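Local coordinates for lysine specific cysteine protease (Porphyromonas gingivalis, PDB 3M1H), which belongs to a cysteine protease that cleaves proteins after lysine, this chain being its calcium-binding K3 cleaved adhesin domain, at residues A[50-55]-A[157-162]; A[67-72]-A[152-157]; A[86-91]-A[164-169]; A[94-99]-A[117-122]. All blocks are in the same frame, centred on the assembly; numbering follows the deposited sequence.

Contact 1: A[50-55]-A[157-162]. Unlike the reference sequence in segment 50-55: Tyr55 (reference His).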
loop_
_atom_site.group_PDB
_atom_site.type_symbol
_atom_site.label_atom_id
_atom_site.label_comp_id
_atom_site.label_asym_id
_atom_site.label_seq_id
_atom_site.Cartn_x
_atom_site.Cartn_y
_atom_site.Cartn_z
ATOM N N VAL A 50 5.642 -4.409 -0.614
ATOM C CA VAL A 50 4.683 -4.382 -1.696
ATOM C C VAL A 50 4.476 -2.933 -2.063
ATOM O O VAL A 50 4.452 -2.085 -1.165
ATOM C CB VAL A 50 3.385 -5.125 -1.331
ATOM C CG1 VAL A 50 2.638 -4.439 -0.165
ATOM C CG2 VAL A 50 2.502 -5.314 -2.572
ATOM N N SER A 51 4.369 -2.673 -3.380
ATOM C CA SER A 51 4.513 -1.302 -3.896
ATOM C C SER A 51 3.519 -1.025 -5.006
ATOM O O SER A 51 3.138 -1.931 -5.751
ATOM C CB SER A 51 5.936 -1.115 -4.429
ATOM O OG SER A 51 6.897 -1.559 -3.458
ATOM N N SER A 52 3.130 0.247 -5.128
ATOM C CA SER A 52 2.240 0.686 -6.208
ATOM C C SER A 52 2.771 1.996 -6.814
ATOM O O SER A 52 3.252 2.840 -6.099
ATOM C CB SER A 52 0.829 0.805 -5.704
ATOM O OG SER A 52 -0.106 1.352 -6.671
ATOM N N ALA A 53 2.669 2.109 -8.141
ATOM C CA ALA A 53 3.303 3.207 -8.885
ATOM C C ALA A 53 2.368 4.319 -9.289
ATOM O O ALA A 53 1.286 4.081 -9.817
ATOM C CB ALA A 53 3.983 2.666 -10.160
ATOM N N SER A 54 2.842 5.545 -9.085
ATOM C CA SER A 54 2.309 6.730 -9.792
ATOM C C SER A 54 3.236 7.124 -10.942
ATOM O O SER A 54 2.868 8.021 -11.727
ATOM C CB SER A 54 2.104 7.891 -8.839
ATOM O OG SER A 54 3.311 8.441 -8.385
ATOM N N TYR A 55 4.387 6.475 -11.081
ATOM C CA TYR A 55 5.359 6.704 -12.162
ATOM C C TYR A 55 6.244 5.499 -12.281
ATOM O O TYR A 55 6.757 5.041 -11.264
ATOM C CB TYR A 55 6.213 7.953 -11.883
ATOM C CG TYR A 55 7.155 8.364 -12.995
ATOM C CD1 TYR A 55 6.790 9.385 -13.874
ATOM C CD2 TYR A 55 8.394 7.747 -13.166
ATOM C CE1 TYR A 55 7.644 9.780 -14.893
ATOM C CE2 TYR A 55 9.275 8.138 -14.195
ATOM C CZ TYR A 55 8.868 9.157 -15.065
ATOM O OH TYR A 55 9.742 9.547 -16.076
ATOM N N PHE A 157 -5.984 -1.343 1.304
ATOM C CA PHE A 157 -5.036 -0.262 1.074
ATOM C C PHE A 157 -5.201 0.194 -0.370
ATOM O O PHE A 157 -5.119 -0.598 -1.305
ATOM C CB PHE A 157 -3.597 -0.763 1.284
ATOM C CG PHE A 157 -3.341 -1.305 2.664
ATOM C CD1 PHE A 157 -2.876 -0.463 3.675
ATOM C CD2 PHE A 157 -3.577 -2.645 2.951
ATOM C CE1 PHE A 157 -2.660 -0.974 4.944
ATOM C CE2 PHE A 157 -3.382 -3.146 4.226
ATOM C CZ PHE A 157 -2.919 -2.296 5.209
ATOM N N ARG A 158 -5.439 1.479 -0.565
ATOM C CA ARG A 158 -5.770 2.010 -1.880
ATOM C C ARG A 158 -4.807 3.109 -2.259
ATOM O O ARG A 158 -4.682 4.057 -1.535
ATOM C CB ARG A 158 -7.165 2.588 -1.857
ATOM C CG ARG A 158 -7.698 2.989 -3.215
ATOM C CD ARG A 158 -9.041 3.651 -3.065
ATOM N NE ARG A 158 -9.526 4.220 -4.328
ATOM C CZ ARG A 158 -10.418 5.206 -4.434
ATOM N NH1 ARG A 158 -10.953 5.769 -3.362
ATOM N NH2 ARG A 158 -10.790 5.629 -5.646
ATOM N N HIS A 159 -4.133 2.972 -3.387
ATOM C CA HIS A 159 -3.239 3.995 -3.932
ATOM C C HIS A 159 -3.991 4.635 -5.091
ATOM O O HIS A 159 -4.351 3.932 -6.029
ATOM C CB HIS A 159 -1.985 3.332 -4.472
ATOM C CG HIS A 159 -0.938 4.285 -4.982
ATOM N ND1 HIS A 159 -0.069 3.949 -5.988
ATOM C CD2 HIS A 159 -0.615 5.556 -4.623
ATOM C CE1 HIS A 159 0.788 4.935 -6.194
ATOM N NE2 HIS A 159 0.470 5.930 -5.383
ATOM N N PHE A 160 -4.302 5.934 -4.987
ATOM C CA PHE A 160 -5.232 6.548 -5.962
ATOM C C PHE A 160 -5.107 8.049 -5.939
ATOM O O PHE A 160 -4.473 8.586 -5.076
ATOM C CB PHE A 160 -6.669 6.155 -5.633
ATOM C CG PHE A 160 -7.239 6.855 -4.431
ATOM C CD1 PHE A 160 -8.221 7.822 -4.594
ATOM C CD2 PHE A 160 -6.777 6.587 -3.149
ATOM C CE1 PHE A 160 -8.764 8.460 -3.500
ATOM C CE2 PHE A 160 -7.326 7.223 -2.039
ATOM C CZ PHE A 160 -8.308 8.174 -2.222
ATOM N N GLY A 161 -5.776 8.712 -6.869
ATOM C CA GLY A 161 -5.890 10.165 -6.796
ATOM C C GLY A 161 -4.535 10.842 -6.749
ATOM O O GLY A 161 -4.330 11.782 -5.983
ATOM N N CYS A 162 -3.594 10.337 -7.524
ATOM C CA CYS A 162 -2.282 10.955 -7.655
ATOM C C CYS A 162 -1.594 10.450 -8.915
ATOM O O CYS A 162 -1.961 9.410 -9.473
ATOM C CB CYS A 162 -1.380 10.725 -6.444
ATOM S SG CYS A 162 -1.071 8.976 -6.096
#
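Ser52 and His159 meet through a single hydrogen bond, OG to ND1 at 2.7 Å, in which either atom could be the donor. The hydroxyl lies in the plane of the imidazole, at the ring edge. Ser52 OG and His159 CG both stand anti to their backbone N (chi1 175° and -176°), which sends the two groups toward each other. Around the polar core the contacts are van der Waals and bring the ring edge to the strand backbone. His159 CE1 comes to 3.2 Å from Ser52 O and 3.5 Å from Ala53 C, then touches Ser54 CB at 4.2 Å. Further along, Cys162 SG packs on Ser54 CB at 4.3 Å.

These strands belong to different sheets of the beta jelly roll, 50-53 pairing with 167-177 and 154-160 lying in the facing sheet, so the contact spans the interior of the sandwich, the touching parts of the two segments running almost parallel. Ser52 OG also bonds to Asn66, a ligand of one calcium ion. Glu95 serves the far side, with one carboxylate oxygen on His159 NE2 and the other on Ser54 OG. Buried and held at both nitrogens, the imidazole is fixed in rotation, and the neighbouring carboxylate would be expected to favour a proton on NE2 and to make a protonated ring less costly.

Contact 2: A[67-72]-A[152-157]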
loop_
_atom_site.group_PDB
_atom_site.type_symbol
_atom_site.label_atom_id
_atom_site.label_comp_id
_atom_site.label_asym_id
_atom_site.label_seq_id
_atom_site.Cartn_x
_atom_site.Cartn_y
_atom_site.Cartn_z
ATOM N N TYR A 67 -6.028 -1.304 -5.396
ATOM C CA TYR A 67 -6.295 -1.815 -4.032
ATOM C C TYR A 67 -5.510 -3.073 -3.756
ATOM O O TYR A 67 -5.280 -3.904 -4.639
ATOM C CB TYR A 67 -7.769 -2.158 -3.798
ATOM C CG TYR A 67 -8.772 -1.054 -4.051
ATOM C CD1 TYR A 67 -9.528 -0.554 -3.012
ATOM C CD2 TYR A 67 -9.036 -0.562 -5.338
ATOM C CE1 TYR A 67 -10.513 0.430 -3.224
ATOM C CE2 TYR A 67 -10.016 0.434 -5.550
ATOM C CZ TYR A 67 -10.741 0.918 -4.482
ATOM O OH TYR A 67 -11.735 1.885 -4.624
ATOM N N LEU A 68 -5.129 -3.171 -2.493
ATOM C CA LEU A 68 -4.551 -4.390 -1.891
ATOM C C LEU A 68 -5.435 -4.741 -0.710
ATOM O O LEU A 68 -5.527 -3.967 0.231
ATOM C CB LEU A 68 -3.112 -4.138 -1.456
ATOM C CG LEU A 68 -2.419 -5.314 -0.748
ATOM C CD1 LEU A 68 -2.205 -6.482 -1.709
ATOM C CD2 LEU A 68 -1.072 -4.861 -0.142
ATOM N N VAL A 69 -6.092 -5.904 -0.782
ATOM C CA VAL A 69 -7.122 -6.315 0.174
ATOM C C VAL A 69 -6.645 -7.542 0.965
ATOM O O VAL A 69 -6.086 -8.482 0.401
ATOM C CB VAL A 69 -8.461 -6.591 -0.532
ATOM C CG1 VAL A 69 -9.562 -6.789 0.541
ATOM C CG2 VAL A 69 -8.831 -5.433 -1.508
ATOM N N THR A 70 -6.831 -7.491 2.273
ATOM C CA THR A 70 -6.499 -8.600 3.146
ATOM C C THR A 70 -7.386 -9.804 2.868
ATOM O O THR A 70 -8.453 -9.693 2.261
ATOM C CB THR A 70 -6.705 -8.211 4.637
ATOM O OG1 THR A 70 -8.090 -7.957 4.896
ATOM C CG2 THR A 70 -5.879 -6.986 5.012
ATOM N N PRO A 71 -6.987 -10.973 3.385
ATOM C CA PRO A 71 -7.953 -12.043 3.438
ATOM C C PRO A 71 -9.088 -11.715 4.430
ATOM O O PRO A 71 -9.014 -10.708 5.136
ATOM C CB PRO A 71 -7.127 -13.215 3.994
ATOM C CG PRO A 71 -5.725 -12.757 4.119
ATOM C CD PRO A 71 -5.766 -11.277 4.130
ATOM N N GLU A 72 -10.125 -12.554 4.447
ATOM C CA GLU A 72 -11.268 -12.342 5.309
ATOM C C GLU A 72 -10.836 -12.463 6.762
ATOM O O GLU A 72 -10.112 -13.398 7.120
ATOM C CB GLU A 72 -12.381 -13.336 4.981
ATOM C CG GLU A 72 -13.667 -13.043 5.744
ATOM C CD GLU A 72 -14.745 -14.093 5.559
ATOM O OE1 GLU A 72 -15.710 -14.070 6.339
ATOM O OE2 GLU A 72 -14.645 -14.916 4.640
ATOM N N THR A 152 -15.558 -5.783 11.049
ATOM C CA THR A 152 -14.677 -5.622 9.891
ATOM C C THR A 152 -14.278 -6.994 9.392
ATOM O O THR A 152 -13.756 -7.827 10.155
ATOM C CB THR A 152 -13.412 -4.817 10.258
ATOM O OG1 THR A 152 -13.734 -3.471 10.605
ATOM C CG2 THR A 152 -12.434 -4.810 9.092
ATOM N N LYS A 153 -14.511 -7.259 8.105
ATOM C CA LYS A 153 -14.158 -8.514 7.471
ATOM C C LYS A 153 -12.975 -8.362 6.519
ATOM O O LYS A 153 -12.243 -9.331 6.306
ATOM C CB LYS A 153 -15.350 -9.056 6.656
ATOM C CG LYS A 153 -16.547 -9.472 7.463
ATOM C CD LYS A 153 -17.599 -10.190 6.617
ATOM C CE LYS A 153 -18.507 -11.058 7.467
ATOM N NZ LYS A 153 -19.775 -11.417 6.756
ATOM N N TYR A 154 -12.796 -7.179 5.952
ATOM C CA TYR A 154 -11.686 -6.936 5.038
ATOM C C TYR A 154 -11.121 -5.554 5.258
ATOM O O TYR A 154 -11.884 -4.607 5.519
ATOM C CB TYR A 154 -12.150 -7.000 3.560
ATOM C CG TYR A 154 -12.728 -8.309 3.136
ATOM C CD1 TYR A 154 -11.897 -9.338 2.729
ATOM C CD2 TYR A 154 -14.100 -8.532 3.142
ATOM C CE1 TYR A 154 -12.406 -10.553 2.343
ATOM C CE2 TYR A 154 -14.614 -9.761 2.758
ATOM C CZ TYR A 154 -13.760 -10.749 2.364
ATOM O OH TYR A 154 -14.298 -11.959 1.981
ATOM N N VAL A 155 -9.796 -5.439 5.106
ATOM C CA VAL A 155 -9.104 -4.147 5.084
ATOM C C VAL A 155 -8.482 -3.983 3.694
ATOM O O VAL A 155 -7.887 -4.938 3.165
ATOM C CB VAL A 155 -8.029 -4.076 6.203
ATOM C CG1 VAL A 155 -7.133 -2.876 6.013
ATOM C CG2 VAL A 155 -8.752 -4.074 7.588
ATOM N N ALA A 156 -8.651 -2.792 3.101
ATOM C CA ALA A 156 -8.061 -2.442 1.834
ATOM C C ALA A 156 -7.139 -1.240 1.936
ATOM O O ALA A 156 -7.450 -0.268 2.621
ATOM C CB ALA A 156 -9.138 -2.171 0.758
ATOM N N PHE A 157 -5.984 -1.343 1.304
ATOM C CA PHE A 157 -5.036 -0.262 1.074
ATOM C C PHE A 157 -5.201 0.194 -0.370
ATOM O O PHE A 157 -5.119 -0.598 -1.305
ATOM C CB PHE A 157 -3.597 -0.763 1.284
ATOM C CG PHE A 157 -3.341 -1.305 2.664
ATOM C CD1 PHE A 157 -2.876 -0.463 3.675
ATOM C CD2 PHE A 157 -3.577 -2.645 2.951
ATOM C CE1 PHE A 157 -2.660 -0.974 4.944
ATOM C CE2 PHE A 157 -3.382 -3.146 4.226
ATOM C CZ PHE A 157 -2.919 -2.296 5.209
#
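Leu68 and Phe157 form an antiparallel hydrogen-bonded pair: Leu68 N gives to Phe157 O at 2.8 Å, and Phe157 N gives back to Leu68 O at 2.9 Å. Two residues on, Thr70 N donates to Val155 O at 2.9 Å, but the return bond changes hands. Val155 N turns to the hydroxyl of Thr70, OG1 at 3.0 Å with an N-H...O angle of 177°, instead of to the threonine carbonyl. That hydroxyl sits between the backbone N and the carbonyl carbon (chi1 65°), and it passes its own proton to Pro71 O at 2.9 Å. One oxygen thus closes the strand pairing and ties down the turn that follows. The displaced Thr70 O meets the Tyr154 ring at its edge, in plane, 3.5 Å from CD1.

Between the bonded pairs, Val69 and Ala156 face each other without hydrogen bonds, their methyls CG2 and CB 4.0 Å apart. Beyond the strand, Glu72 lays its CB against the phenol end of Tyr154, while Glu72 CA makes a CA-H...O contact with Lys153 O at 3.3 Å.

On the other flank of strand 154-160, Ser102 is matched by two residues at once, Lys153 and Tyr154, a classic beta bulge. Strand 65-69 is held on its far side by strand 19-22, through Ile21 and Lys19, and strand 96-102 lies beyond 154-160. From the opposite sheet, Phe83 meets Phe157 edge to face and Leu170 packs on both Leu68 and Phe157.

Contact 3: A[86-91]-A[164-169]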
loop_
_atom_site.group_PDB
_atom_site.type_symbol
_atom_site.label_atom_id
_atom_site.label_comp_id
_atom_site.label_asym_id
_atom_site.label_seq_id
_atom_site.Cartn_x
_atom_site.Cartn_y
_atom_site.Cartn_z
ATOM N N CYS A 86 6.291 3.866 3.211
ATOM C CA CYS A 86 7.224 4.897 2.808
ATOM C C CYS A 86 7.080 5.219 1.331
ATOM O O CYS A 86 6.520 4.425 0.552
ATOM C CB CYS A 86 8.678 4.491 3.112
ATOM S SG CYS A 86 9.456 3.276 2.012
ATOM N N ALA A 87 7.633 6.365 0.943
ATOM C CA ALA A 87 7.810 6.687 -0.429
ATOM C C ALA A 87 9.058 6.015 -0.949
ATOM O O ALA A 87 10.139 6.120 -0.337
ATOM C CB ALA A 87 7.925 8.246 -0.581
ATOM N N GLN A 88 9.002 5.356 -2.095
ATOM C CA GLN A 88 10.234 4.749 -2.621
ATOM C C GLN A 88 11.345 5.749 -3.007
ATOM O O GLN A 88 12.520 5.484 -2.832
ATOM C CB GLN A 88 9.947 3.818 -3.822
ATOM C CG GLN A 88 11.201 3.254 -4.464
ATOM C CD GLN A 88 12.038 2.418 -3.517
ATOM O OE1 GLN A 88 11.538 2.011 -2.474
ATOM N NE2 GLN A 88 13.296 2.162 -3.866
ATOM N N ASP A 89 10.933 6.907 -3.523
ATOM C CA ASP A 89 11.865 7.986 -3.795
ATOM C C ASP A 89 11.565 9.109 -2.815
ATOM O O ASP A 89 10.537 9.756 -2.955
ATOM C CB ASP A 89 11.708 8.447 -5.251
ATOM C CG ASP A 89 12.826 9.386 -5.697
ATOM O OD1 ASP A 89 13.404 10.093 -4.835
ATOM O OD2 ASP A 89 13.097 9.424 -6.915
ATOM N N ALA A 90 12.453 9.329 -1.836
ATOM C CA ALA A 90 12.260 10.393 -0.847
ATOM C C ALA A 90 12.019 11.762 -1.492
ATOM O O ALA A 90 11.434 12.619 -0.853
ATOM C CB ALA A 90 13.463 10.475 0.110
ATOM N N ASN A 91 12.484 11.939 -2.730
ATOM C CA ASN A 91 12.408 13.216 -3.459
ATOM C C ASN A 91 11.227 13.375 -4.428
ATOM O O ASN A 91 11.034 14.426 -5.056
ATOM C CB ASN A 91 13.725 13.426 -4.204
ATOM C CG ASN A 91 14.913 13.303 -3.297
ATOM O OD1 ASN A 91 15.058 14.075 -2.343
ATOM N ND2 ASN A 91 15.753 12.313 -3.547
ATOM N N ASP A 164 2.489 10.934 -11.121
ATOM C CA ASP A 164 3.759 11.556 -11.448
ATOM C C ASP A 164 4.668 11.836 -10.269
ATOM O O ASP A 164 5.352 12.860 -10.229
ATOM C CB ASP A 164 3.485 12.845 -12.240
ATOM C CG ASP A 164 4.635 13.250 -13.138
ATOM O OD1 ASP A 164 5.571 12.463 -13.418
ATOM O OD2 ASP A 164 4.552 14.414 -13.587
ATOM N N PHE A 165 4.720 10.900 -9.311
ATOM C CA PHE A 165 5.758 10.916 -8.264
ATOM C C PHE A 165 6.658 9.699 -8.480
ATOM O O PHE A 165 7.516 9.716 -9.400
ATOM C CB PHE A 165 5.150 11.121 -6.863
ATOM C CG PHE A 165 4.525 12.495 -6.729
ATOM C CD1 PHE A 165 5.324 13.587 -6.465
ATOM C CD2 PHE A 165 3.164 12.685 -6.949
ATOM C CE1 PHE A 165 4.765 14.880 -6.382
ATOM C CE2 PHE A 165 2.595 13.973 -6.875
ATOM C CZ PHE A 165 3.410 15.070 -6.587
ATOM N N PHE A 166 6.513 8.622 -7.693
ATOM C CA PHE A 166 7.233 7.412 -8.032
ATOM C C PHE A 166 6.473 6.157 -7.566
ATOM O O PHE A 166 5.563 5.762 -8.235
ATOM C CB PHE A 166 8.697 7.480 -7.571
ATOM C CG PHE A 166 9.572 6.418 -8.156
ATOM C CD1 PHE A 166 9.617 6.229 -9.523
ATOM C CD2 PHE A 166 10.361 5.588 -7.355
ATOM C CE1 PHE A 166 10.422 5.271 -10.077
ATOM C CE2 PHE A 166 11.183 4.621 -7.910
ATOM C CZ PHE A 166 11.211 4.461 -9.293
ATOM N N TRP A 167 6.835 5.545 -6.437
ATOM C CA TRP A 167 6.073 4.412 -5.885
ATOM C C TRP A 167 5.842 4.639 -4.399
ATOM O O TRP A 167 6.648 5.337 -3.754
ATOM C CB TRP A 167 6.820 3.089 -6.045
ATOM C CG TRP A 167 7.092 2.607 -7.439
ATOM C CD1 TRP A 167 7.981 3.092 -8.348
ATOM C CD2 TRP A 167 6.482 1.475 -8.039
ATOM N NE1 TRP A 167 7.972 2.319 -9.505
ATOM C CE2 TRP A 167 7.024 1.333 -9.337
ATOM C CE3 TRP A 167 5.490 0.576 -7.611
ATOM C CZ2 TRP A 167 6.631 0.309 -10.185
ATOM C CZ3 TRP A 167 5.107 -0.445 -8.458
ATOM C CH2 TRP A 167 5.670 -0.552 -9.739
ATOM N N ILE A 168 4.726 4.093 -3.905
ATOM C CA ILE A 168 4.428 3.945 -2.477
ATOM C C ILE A 168 4.719 2.485 -2.081
ATOM O O ILE A 168 4.411 1.558 -2.839
ATOM C CB ILE A 168 3.022 4.406 -2.121
ATOM C CG1 ILE A 168 2.818 4.326 -0.600
ATOM C CG2 ILE A 168 1.935 3.633 -2.841
ATOM C CD1 ILE A 168 1.561 5.123 -0.154
ATOM N N ASN A 169 5.306 2.310 -0.903
ATOM C CA ASN A 169 5.634 0.993 -0.359
ATOM C C ASN A 169 4.908 0.733 0.954
ATOM O O ASN A 169 4.731 1.643 1.767
ATOM C CB ASN A 169 7.110 0.891 -0.061
ATOM C CG ASN A 169 8.000 1.080 -1.244
ATOM O OD1 ASN A 169 7.702 0.632 -2.332
ATOM N ND2 ASN A 169 9.143 1.700 -1.020
HETATM O O HOH W 1 8.063 7.736 -4.222
#
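Asn169 ND2 reaches two acceptors on segment 86-91, Gln88 OE1 at 2.8 Å and Cys86 SG at 3.4 Å, both close to the plane of its own amide. The glutamine supplies its oxygen by bending at chi2 (61°), and the two amide planes stand 61° apart. Gln88 CG, anti to the backbone N (chi1 176°), lies at the edge of the Phe166 ring, 3.7 Å from CE2, and Asp89 CB packs on the same ring.

Behind the side chains runs ordinary antiparallel pairing of the jelly roll, at the end of strand 79-87 where it lies beside 167-177. Cys86 and Asn169 exchange two backbone bonds, and Gln88 N continues the pattern to Trp167 O at 2.9 Å. Past that point the segments separate, and a water takes over, accepting from Asp89 N at 3.1 Å while lying 2.8 Å from Trp167 O.

In the second shell, Ser51 OG bonds to Asn169 OD1, fixing which way the amide faces, and Gln138 NE2 reaches Gln88 OE1. Asp89 closes an Asx turn through OD1 and Asn91 N, with OD2 held by Gly134 N. Trp167 CD1 lies over the centre of the Phe166 ring, 3.4 Å above its plane.

Contact 4: A[94-99]-A[117-122]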
loop_
_atom_site.group_PDB
_atom_site.type_symbol
_atom_site.label_atom_id
_atom_site.label_comp_id
_atom_site.label_asym_id
_atom_site.label_seq_id
_atom_site.Cartn_x
_atom_site.Cartn_y
_atom_site.Cartn_z
ATOM N N SER A 94 5.182 12.353 -2.754
ATOM C CA SER A 94 3.814 12.809 -2.463
ATOM C C SER A 94 2.742 11.838 -2.944
ATOM O O SER A 94 1.816 12.219 -3.636
ATOM C CB SER A 94 3.553 14.202 -3.080
ATOM O OG SER A 94 4.572 15.091 -2.673
ATOM N N GLU A 95 2.863 10.575 -2.545
ATOM C CA GLU A 95 1.883 9.561 -2.927
ATOM C C GLU A 95 0.673 9.660 -2.023
ATOM O O GLU A 95 0.794 9.920 -0.838
ATOM C CB GLU A 95 2.499 8.167 -2.820
ATOM C CG GLU A 95 3.759 7.965 -3.620
ATOM C CD GLU A 95 3.572 7.871 -5.115
ATOM O OE1 GLU A 95 2.428 7.862 -5.594
ATOM O OE2 GLU A 95 4.610 7.841 -5.817
ATOM N N HIS A 96 -0.502 9.460 -2.618
ATOM C CA HIS A 96 -1.787 9.573 -1.970
ATOM C C HIS A 96 -2.365 8.170 -1.780
ATOM O O HIS A 96 -2.454 7.404 -2.732
ATOM C CB HIS A 96 -2.693 10.455 -2.858
ATOM C CG HIS A 96 -4.076 10.706 -2.341
ATOM N ND1 HIS A 96 -5.118 11.007 -3.197
ATOM C CD2 HIS A 96 -4.600 10.732 -1.096
ATOM C CE1 HIS A 96 -6.226 11.170 -2.496
ATOM N NE2 HIS A 96 -5.937 11.026 -1.216
ATOM N N TYR A 97 -2.723 7.851 -0.547
ATOM C CA TYR A 97 -3.311 6.546 -0.251
ATOM C C TYR A 97 -4.370 6.640 0.821
ATOM O O TYR A 97 -4.458 7.646 1.553
ATOM C CB TYR A 97 -2.238 5.519 0.131
ATOM C CG TYR A 97 -1.767 5.651 1.558
ATOM C CD1 TYR A 97 -2.202 4.774 2.540
ATOM C CD2 TYR A 97 -0.903 6.679 1.937
ATOM C CE1 TYR A 97 -1.796 4.906 3.832
ATOM C CE2 TYR A 97 -0.473 6.821 3.230
ATOM C CZ TYR A 97 -0.928 5.925 4.183
ATOM O OH TYR A 97 -0.540 5.999 5.500
ATOM N N ALA A 98 -5.194 5.602 0.895
ATOM C CA ALA A 98 -6.183 5.472 1.952
ATOM C C ALA A 98 -6.327 4.016 2.408
ATOM O O ALA A 98 -5.962 3.098 1.667
ATOM C CB ALA A 98 -7.549 6.047 1.511
ATOM N N VAL A 99 -6.871 3.842 3.604
ATOM C CA VAL A 99 -7.121 2.553 4.211
ATOM C C VAL A 99 -8.616 2.482 4.517
ATOM O O VAL A 99 -9.163 3.440 5.088
ATOM C CB VAL A 99 -6.324 2.357 5.539
ATOM C CG1 VAL A 99 -6.637 0.984 6.175
ATOM C CG2 VAL A 99 -4.829 2.585 5.284
ATOM N N GLU A 117 -6.608 8.559 5.400
ATOM C CA GLU A 117 -6.303 9.002 4.063
ATOM C C GLU A 117 -5.250 10.078 4.182
ATOM O O GLU A 117 -5.392 11.044 4.950
ATOM C CB GLU A 117 -7.550 9.537 3.343
ATOM C CG GLU A 117 -7.247 10.114 1.962
ATOM C CD GLU A 117 -8.503 10.372 1.120
ATOM O OE1 GLU A 117 -9.615 10.043 1.590
ATOM O OE2 GLU A 117 -8.365 10.904 -0.014
ATOM N N GLU A 118 -4.168 9.911 3.448
ATOM C CA GLU A 118 -3.109 10.900 3.508
ATOM C C GLU A 118 -2.236 10.949 2.260
ATOM O O GLU A 118 -2.258 10.077 1.366
ATOM C CB GLU A 118 -2.271 10.759 4.788
ATOM C CG GLU A 118 -1.490 9.534 4.883
ATOM C CD GLU A 118 -0.676 9.363 6.199
ATOM O OE1 GLU A 118 -0.899 10.036 7.238
ATOM O OE2 GLU A 118 0.203 8.499 6.167
ATOM N N VAL A 119 -1.505 12.060 2.173
ATOM C CA VAL A 119 -0.478 12.251 1.186
ATOM C C VAL A 119 0.827 12.309 1.926
ATOM O O VAL A 119 0.995 13.138 2.830
ATOM C CB VAL A 119 -0.694 13.537 0.277
ATOM C CG1 VAL A 119 0.503 13.751 -0.651
ATOM C CG2 VAL A 119 -1.997 13.385 -0.516
ATOM N N LEU A 120 1.745 11.410 1.587
ATOM C CA LEU A 120 3.017 11.310 2.315
ATOM C C LEU A 120 3.740 12.628 2.271
ATOM O O LEU A 120 3.712 13.294 1.229
ATOM C CB LEU A 120 3.917 10.225 1.725
ATOM C CG LEU A 120 3.373 8.798 1.792
ATOM C CD1 LEU A 120 4.413 7.844 1.214
ATOM C CD2 LEU A 120 2.979 8.395 3.193
ATOM N N THR A 121 4.355 12.997 3.401
ATOM C CA THR A 121 5.048 14.288 3.527
ATOM C C THR A 121 6.334 14.344 2.699
ATOM O O THR A 121 7.170 13.429 2.746
ATOM C CB THR A 121 5.395 14.608 4.995
ATOM O OG1 THR A 121 4.288 14.290 5.853
ATOM C CG2 THR A 121 5.753 16.088 5.153
ATOM N N ALA A 122 6.482 15.395 1.898
ATOM C CA ALA A 122 7.738 15.598 1.175
ATOM C C ALA A 122 8.713 16.333 2.119
ATOM O O ALA A 122 8.468 17.469 2.509
ATOM C CB ALA A 122 7.504 16.403 -0.082
#
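Strand 116-119 is one of the two edge strands, within this chain, of a five-stranded antiparallel jelly-roll sheet, and here it pairs with 96-102. Tyr97 and Glu118 make the hydrogen-bonded pair, each backbone N giving to the other's O at 3.0 Å. His96 with Val119 and Ala98 with Glu117 are the non-hydrogen-bonded pairs on either side. Just past the strand, Leu120 N adds a bond to Glu95 O.

The two faces carry different chemistry. On the face of His96, Ala98, Glu117 and Val119, His96 NE2 donates to Glu117 OE2 at 2.7 Å, a diagonal bond, since Glu117 stands opposite Ala98. The angle at hydrogen is 142°, the carboxylate uses its anti lone pair, and ring and carboxylate are nearly coplanar. Gly161 O takes up ND1, so the imidazole is gripped at both nitrogens by acceptors, consistent with a ring protonated on both. At the far end Val119 CG1 lies 3.9 Å from Ser94 CB.

On the face of Tyr97 and Glu118, toward the facing sheet, these two side chains run side by side, pointing the same way. Tyr97 OH gives its proton to Glu118 OE2 at 2.7 Å, arriving from above the carboxylate plane, which is turned 81° from the ring. Lys144 forms a salt bridge to the same oxygen, and Phe83 and Val85 of the facing sheet touch the tyrosine. Leu120 CD2 packs 3.8 Å from Tyr97 CE2.

Overall arrangement
Contacts 2 and 4 stitch one sheet of the sandwich, contact 3 the other, and contact 1 crosses between them, sharing Phe157 with contact 2. Glu95, of contact 4, joins it to contacts 1 and 3: its OE1 lies 2.8 Å from His159 NE2 of contact 1, and its OE2 is also 2.8 Å from Phe166 N of contact 3. Contacts 1 and 3 also meet directly, Ser51 OG to Asn169 OD1 at 2.6 Å. By contrast, the centres of contacts 2 and 3 are about 22 Å apart, on opposite sides of the chain's centre. The side chain of Ser52 is about 7 Å from a calcium ion, near the ligand Asn66; that of Asn169, near Asp171 of the other calcium site, is about 9 Å from calcium. The side chain of Tyr154 comes within about 5 Å of sodium.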